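Local coordinates for protein cysteine protease (Listeria monocytogenes, PDB 5HU4) that anchors surface proteins to the cell wall as a class A sortase, a cysteine transpeptidase that cleaves their C-terminal sorting signals and forms a thioester intermediate, at residues Thr101-Ile106 with Val124-Lys129; Gln38-Gly43 with Asn78-Thr83. All blocks are in the same frame, centred on the assembly; numbering follows the deposited sequence.

Contact 1: residues Thr101-Ile106 with Val124-Lys129; sequences TKDARI and VGELEK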
loop_
_atom_site.group_PDB
_atom_site.type_symbol
_atom_site.label_atom_id
_atom_site.label_comp_id
_atom_site.label_asym_id
_atom_site.label_seq_id
_atom_site.Cartn_x
_atom_site.Cartn_y
_atom_site.Cartn_z
ATOM N N THR A 101 1.556 -13.555 6.664
ATOM C CA THR A 101 1.097 -14.751 5.971
ATOM C C THR A 101 2.273 -15.559 5.437
ATOM O O THR A 101 3.411 -15.085 5.428
ATOM C CB THR A 101 0.149 -14.400 4.810
ATOM O OG1 THR A 101 0.792 -13.477 3.924
ATOM C CG2 THR A 101 -1.140 -13.782 5.337
ATOM N N LYS A 102 1.999 -16.783 4.998
ATOM C CA LYS A 102 3.045 -17.634 4.441
ATOM C C LYS A 102 3.339 -17.228 3.005
ATOM O O LYS A 102 4.491 -17.205 2.573
ATOM C CB LYS A 102 2.648 -19.112 4.507
ATOM C CG LYS A 102 2.652 -19.725 5.909
ATOM C CD LYS A 102 3.347 -18.828 6.929
ATOM C CE LYS A 102 4.264 -19.609 7.854
ATOM N NZ LYS A 102 5.128 -18.700 8.660
ATOM N N ASP A 103 2.282 -16.898 2.275
ATOM C CA ASP A 103 2.408 -16.374 0.923
ATOM C C ASP A 103 2.909 -14.936 0.964
ATOM O O ASP A 103 2.584 -14.182 1.884
ATOM C CB ASP A 103 1.067 -16.443 0.194
ATOM C CG ASP A 103 -0.020 -15.652 0.900
ATOM O OD1 ASP A 103 -0.453 -16.075 1.995
ATOM O OD2 ASP A 103 -0.439 -14.605 0.365
ATOM N N ALA A 104 3.708 -14.556 -0.027
ATOM C CA ALA A 104 4.165 -13.178 -0.140
ATOM C C ALA A 104 3.038 -12.309 -0.689
ATOM O O ALA A 104 2.559 -12.531 -1.803
ATOM C CB ALA A 104 5.393 -13.089 -1.026
ATOM N N ARG A 105 2.611 -11.326 0.096
ATOM C CA ARG A 105 1.481 -10.490 -0.291
ATOM C C ARG A 105 1.599 -9.066 0.236
ATOM O O ARG A 105 2.336 -8.802 1.187
ATOM C CB ARG A 105 0.173 -11.103 0.209
ATOM C CG ARG A 105 0.104 -11.218 1.722
ATOM C CD ARG A 105 -1.322 -11.410 2.207
ATOM N NE ARG A 105 -1.911 -12.648 1.706
ATOM C CZ ARG A 105 -3.207 -12.935 1.775
ATOM N NH1 ARG A 105 -4.049 -12.072 2.326
ATOM N NH2 ARG A 105 -3.659 -14.084 1.294
ATOM N N ILE A 106 0.865 -8.153 -0.393
ATOM C CA ILE A 106 0.746 -6.788 0.100
ATOM C C ILE A 106 -0.714 -6.518 0.457
ATOM O O ILE A 106 -1.629 -7.006 -0.208
ATOM C CB ILE A 106 1.258 -5.753 -0.932
ATOM C CG1 ILE A 106 1.391 -4.369 -0.291
ATOM C CG2 ILE A 106 0.358 -5.708 -2.161
ATOM C CD1 ILE A 106 1.951 -3.315 -1.221
ATOM N N VAL A 124 -5.824 -6.733 -1.476
ATOM C CA VAL A 124 -4.730 -7.682 -1.306
ATOM C C VAL A 124 -4.115 -8.048 -2.653
ATOM O O VAL A 124 -4.829 -8.333 -3.617
ATOM C CB VAL A 124 -5.204 -8.967 -0.592
ATOM C CG1 VAL A 124 -4.132 -10.050 -0.648
ATOM C CG2 VAL A 124 -5.592 -8.663 0.848
ATOM N N GLY A 125 -2.787 -8.027 -2.717
ATOM C CA GLY A 125 -2.080 -8.398 -3.928
ATOM C C GLY A 125 -0.987 -9.414 -3.665
ATOM O O GLY A 125 -0.179 -9.242 -2.753
ATOM N N GLU A 126 -0.961 -10.477 -4.463
ATOM C CA GLU A 126 0.065 -11.506 -4.338
ATOM C C GLU A 126 1.330 -11.114 -5.095
ATOM O O GLU A 126 1.257 -10.546 -6.188
ATOM C CB GLU A 126 -0.458 -12.849 -4.852
ATOM C CG GLU A 126 -1.691 -13.363 -4.126
ATOM C CD GLU A 126 -1.398 -13.770 -2.697
ATOM O OE1 GLU A 126 -0.259 -14.204 -2.422
ATOM O OE2 GLU A 126 -2.308 -13.658 -1.848
ATOM N N LEU A 127 2.487 -11.418 -4.512
ATOM C CA LEU A 127 3.764 -11.119 -5.152
ATOM C C LEU A 127 3.919 -11.937 -6.426
ATOM O O LEU A 127 3.698 -13.150 -6.426
ATOM C CB LEU A 127 4.926 -11.393 -4.198
ATOM C CG LEU A 127 6.326 -11.014 -4.689
ATOM C CD1 LEU A 127 6.472 -9.502 -4.814
ATOM C CD2 LEU A 127 7.396 -11.584 -3.766
ATOM N N GLU A 128 4.295 -11.270 -7.510
ATOM C CA GLU A 128 4.380 -11.929 -8.806
ATOM C C GLU A 128 5.830 -12.015 -9.279
ATOM O O GLU A 128 6.231 -13.005 -9.899
ATOM C CB GLU A 128 3.500 -11.198 -9.826
ATOM C CG GLU A 128 4.072 -11.096 -11.230
ATOM C CD GLU A 128 3.130 -10.392 -12.189
ATOM O OE1 GLU A 128 2.081 -9.890 -11.734
ATOM O OE2 GLU A 128 3.435 -10.340 -13.399
ATOM N N LYS A 129 6.618 -10.988 -8.968
ATOM C CA LYS A 129 8.044 -11.000 -9.286
ATOM C C LYS A 129 8.831 -9.990 -8.453
ATOM O O LYS A 129 8.273 -9.014 -7.945
ATOM C CB LYS A 129 8.264 -10.728 -10.775
ATOM C CG LYS A 129 8.234 -9.257 -11.153
ATOM C CD LYS A 129 8.189 -9.083 -12.662
ATOM C CE LYS A 129 6.875 -9.594 -13.229
ATOM N NZ LYS A 129 6.684 -9.190 -14.648
#
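I106 and G125 face each other as an antiparallel hydrogen-bonded pair: I106 N gives its hydrogen to G125 O at 2.8 Å, and G125 N returns the bond to I106 O at 2.9 Å. Beside them R105 and E126 form the non-hydrogen-bonded pair. A third bond runs from L127 N to A104 O (2.9 Å), A104 coming just before strand 105-111. These bonds zip together strands 105-111 and 119-132, a hairpin of the eight-stranded sortase beta-barrel. G125 suits its place because, without a side chain, it lets the CG2 branch of I106 lie close to its backbone. A104 CB makes an apolar contact with L127 CB at 3.6 Å, and this short side chain also lies by L127 CD2.

Charge gathers on the face carrying R105 and E126. R105 NE points its hydrogen in the guanidinium plane at the syn lone pair of D103 OD2, 2.8 Å away. E126 meets the same guanidinium obliquely, its OE2 lying 3.4 Å from R105 NH2 and well out of the plane, so this salt bridge rests on charge alone. V124 CG1 lies over one guanidinium face and T101 CG2 over the opposite one, both displaced toward the rim. The chain of E126 folds back at chi2 (-69°), which brings its carboxylate beside that of D103. With D103 OD2 only 2.8 Å from E126 OE1, the two acids would repel if both were ionised; R105 probably offsets this. Further out, T101 OG1 donates to D103 O within the loop, next to the aspartate side chain.

Contact 2: residues Gln38-Gly43 with Asn78-Thr83; sequences QVMGKG and NLYEYT
A type II beta turn from V39 to K42, in the loop that leads into strand 44-48, rests against two tyrosines of strand 78-91, Y80 and Y82. K42 N closes the turn on V39 O, and G41 occupies its third position, where positive phi (78°) favours glycine. Glycine suits the place for a second reason: the absence of a side chain lets G41 CA lie 3.5 Å from Y80 CD2. M40 and G41 approach the same face of Y80. M40 CB stands 4.0 Å from the ring centroid in a CH-pi contact, while G41 N lies above the rim. Beyond CB the extended methionine chain runs on past the ring, crossing Y80 at about a right angle; its SD is 5.1 Å from the centroid and oblique to the face, a Met-aromatic contact.

Y82, two residues along and therefore on the same side of the strand, works through its hydroxyl instead. G41 N donates to Y82 OH at 3.1 Å, bent to 135° at the hydrogen, and reaches the ring near its plane, at the edge. A water 2.6 Å from Y82 OH can also donate to G43 O, extending the link to G43, just past the turn. Tyrosine thus combines an aromatic wall with a polar end that can meet backbone groups.

The hydroxyl of Y80 has its own partner in D75, in the link between strands 70-74 and 78-91. Through Y45 and L73, M40 places the turn against strands 44-48 and 70-74, while the tyrosines lean on T130 and L127 of strand 119-132.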
loop_
_atom_site.group_PDB
_atom_site.type_symbol
_atom_site.label_atom_id
_atom_site.label_comp_id
_atom_site.label_asym_id
_atom_site.label_seq_id
_atom_site.Cartn_x
_atom_site.Cartn_y
_atom_site.Cartn_z
ATOM N N GLN A 38 7.258 -6.322 9.652
ATOM C CA GLN A 38 6.986 -6.634 8.249
ATOM C C GLN A 38 8.163 -6.305 7.330
ATOM O O GLN A 38 8.868 -5.313 7.524
ATOM C CB GLN A 38 5.723 -5.908 7.774
ATOM C CG GLN A 38 5.839 -4.395 7.686
ATOM C CD GLN A 38 4.508 -3.733 7.379
ATOM O OE1 GLN A 38 3.632 -3.646 8.241
ATOM N NE2 GLN A 38 4.346 -3.271 6.144
ATOM N N VAL A 39 8.374 -7.165 6.338
ATOM C CA VAL A 39 9.480 -7.028 5.396
ATOM C C VAL A 39 8.952 -7.003 3.963
ATOM O O VAL A 39 8.034 -7.751 3.623
ATOM C CB VAL A 39 10.501 -8.182 5.552
ATOM C CG1 VAL A 39 11.712 -7.956 4.659
ATOM C CG2 VAL A 39 10.931 -8.323 7.004
ATOM N N MET A 40 9.527 -6.142 3.128
ATOM C CA MET A 40 9.114 -6.046 1.731
ATOM C C MET A 40 9.429 -7.323 0.960
ATOM O O MET A 40 10.526 -7.871 1.067
ATOM C CB MET A 40 9.787 -4.851 1.051
ATOM C CG MET A 40 9.215 -3.502 1.454
ATOM S SD MET A 40 9.886 -2.145 0.474
ATOM C CE MET A 40 9.141 -0.734 1.287
ATOM N N GLY A 41 8.457 -7.793 0.185
ATOM C CA GLY A 41 8.636 -8.975 -0.638
ATOM C C GLY A 41 8.554 -10.277 0.134
ATOM O O GLY A 41 8.779 -11.352 -0.423
ATOM N N LYS A 42 8.226 -10.185 1.419
ATOM C CA LYS A 42 8.141 -11.366 2.270
ATOM C C LYS A 42 6.904 -11.322 3.161
ATOM O O LYS A 42 6.602 -10.294 3.768
ATOM C CB LYS A 42 9.401 -11.497 3.128
ATOM N N GLY A 43 6.198 -12.447 3.235
ATOM C CA GLY A 43 4.999 -12.554 4.046
ATOM C C GLY A 43 3.949 -11.537 3.652
ATOM O O GLY A 43 3.775 -11.235 2.471
ATOM N N ASN A 78 15.265 -3.057 -4.266
ATOM C CA ASN A 78 14.526 -4.000 -5.096
ATOM C C ASN A 78 13.152 -3.472 -5.489
ATOM O O ASN A 78 12.538 -2.699 -4.752
ATOM C CB ASN A 78 14.370 -5.338 -4.372
ATOM C CG ASN A 78 15.661 -6.121 -4.311
ATOM O OD1 ASN A 78 16.384 -6.223 -5.302
ATOM N ND2 ASN A 78 15.958 -6.685 -3.147
ATOM N N LEU A 79 12.679 -3.894 -6.657
ATOM C CA LEU A 79 11.327 -3.581 -7.095
ATOM C C LEU A 79 10.425 -4.789 -6.880
ATOM O O LEU A 79 10.629 -5.841 -7.485
ATOM C CB LEU A 79 11.317 -3.159 -8.565
ATOM C CG LEU A 79 9.947 -3.018 -9.229
ATOM C CD1 LEU A 79 9.112 -1.966 -8.517
ATOM C CD2 LEU A 79 10.100 -2.673 -10.703
ATOM N N TYR A 80 9.434 -4.635 -6.007
ATOM C CA TYR A 80 8.522 -5.727 -5.692
ATOM C C TYR A 80 7.181 -5.531 -6.389
ATOM O O TYR A 80 6.463 -4.569 -6.111
ATOM C CB TYR A 80 8.321 -5.841 -4.180
ATOM C CG TYR A 80 9.615 -5.925 -3.401
ATOM C CD1 TYR A 80 10.228 -4.779 -2.909
ATOM C CD2 TYR A 80 10.227 -7.148 -3.165
ATOM C CE1 TYR A 80 11.412 -4.852 -2.199
ATOM C CE2 TYR A 80 11.411 -7.231 -2.455
ATOM C CZ TYR A 80 11.998 -6.079 -1.974
ATOM O OH TYR A 80 13.177 -6.154 -1.268
ATOM N N GLU A 81 6.848 -6.447 -7.294
ATOM C CA GLU A 81 5.614 -6.341 -8.061
ATOM C C GLU A 81 4.536 -7.282 -7.539
ATOM O O GLU A 81 4.705 -8.502 -7.536
ATOM C CB GLU A 81 5.881 -6.622 -9.542
ATOM C CG GLU A 81 4.626 -6.675 -10.400
ATOM C CD GLU A 81 4.934 -6.700 -11.885
ATOM O OE1 GLU A 81 6.120 -6.549 -12.251
ATOM O OE2 GLU A 81 3.992 -6.869 -12.687
ATOM N N TYR A 82 3.424 -6.701 -7.098
ATOM C CA TYR A 82 2.276 -7.475 -6.649
ATOM C C TYR A 82 1.134 -7.365 -7.654
ATOM O O TYR A 82 1.093 -6.434 -8.459
ATOM C CB TYR A 82 1.803 -7.003 -5.271
ATOM C CG TYR A 82 2.828 -7.135 -4.165
ATOM C CD1 TYR A 82 3.821 -6.179 -3.990
ATOM C CD2 TYR A 82 2.791 -8.207 -3.282
ATOM C CE1 TYR A 82 4.752 -6.292 -2.975
ATOM C CE2 TYR A 82 3.718 -8.329 -2.264
ATOM C CZ TYR A 82 4.696 -7.368 -2.115
ATOM O OH TYR A 82 5.621 -7.486 -1.104
ATOM N N THR A 83 0.210 -8.317 -7.603
ATOM C CA THR A 83 -0.979 -8.276 -8.445
ATOM C C THR A 83 -2.229 -8.433 -7.590
ATOM O O THR A 83 -2.388 -9.436 -6.893
ATOM C CB THR A 83 -0.955 -9.372 -9.525
ATOM O OG1 THR A 83 0.119 -9.119 -10.441
ATOM C CG2 THR A 83 -2.269 -9.394 -10.290
HETATM O O HOH W 1 5.130 -8.993 0.925
#

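In the fold
Contacts 1 and 2 lie about 7 Å apart, centre to centre, on the same side of the chain's centre. They come in series: 38-43 and 78-83 belong to contact 2, and 101-106 and 124-129 follow as contact 1. Strands 78-91 and 119-132 are neighbours in the sheet, and E128 N probably bonds to E81 O across them. Separately, R105 N probably bonds to G43 O, so the 38-43 loop joins the edge of the hairpin directly. Together they knit loop and sheet into one corner of the sortase domain, away from the active-site residues H50 and C111, although strand 105-111 itself ends at C111.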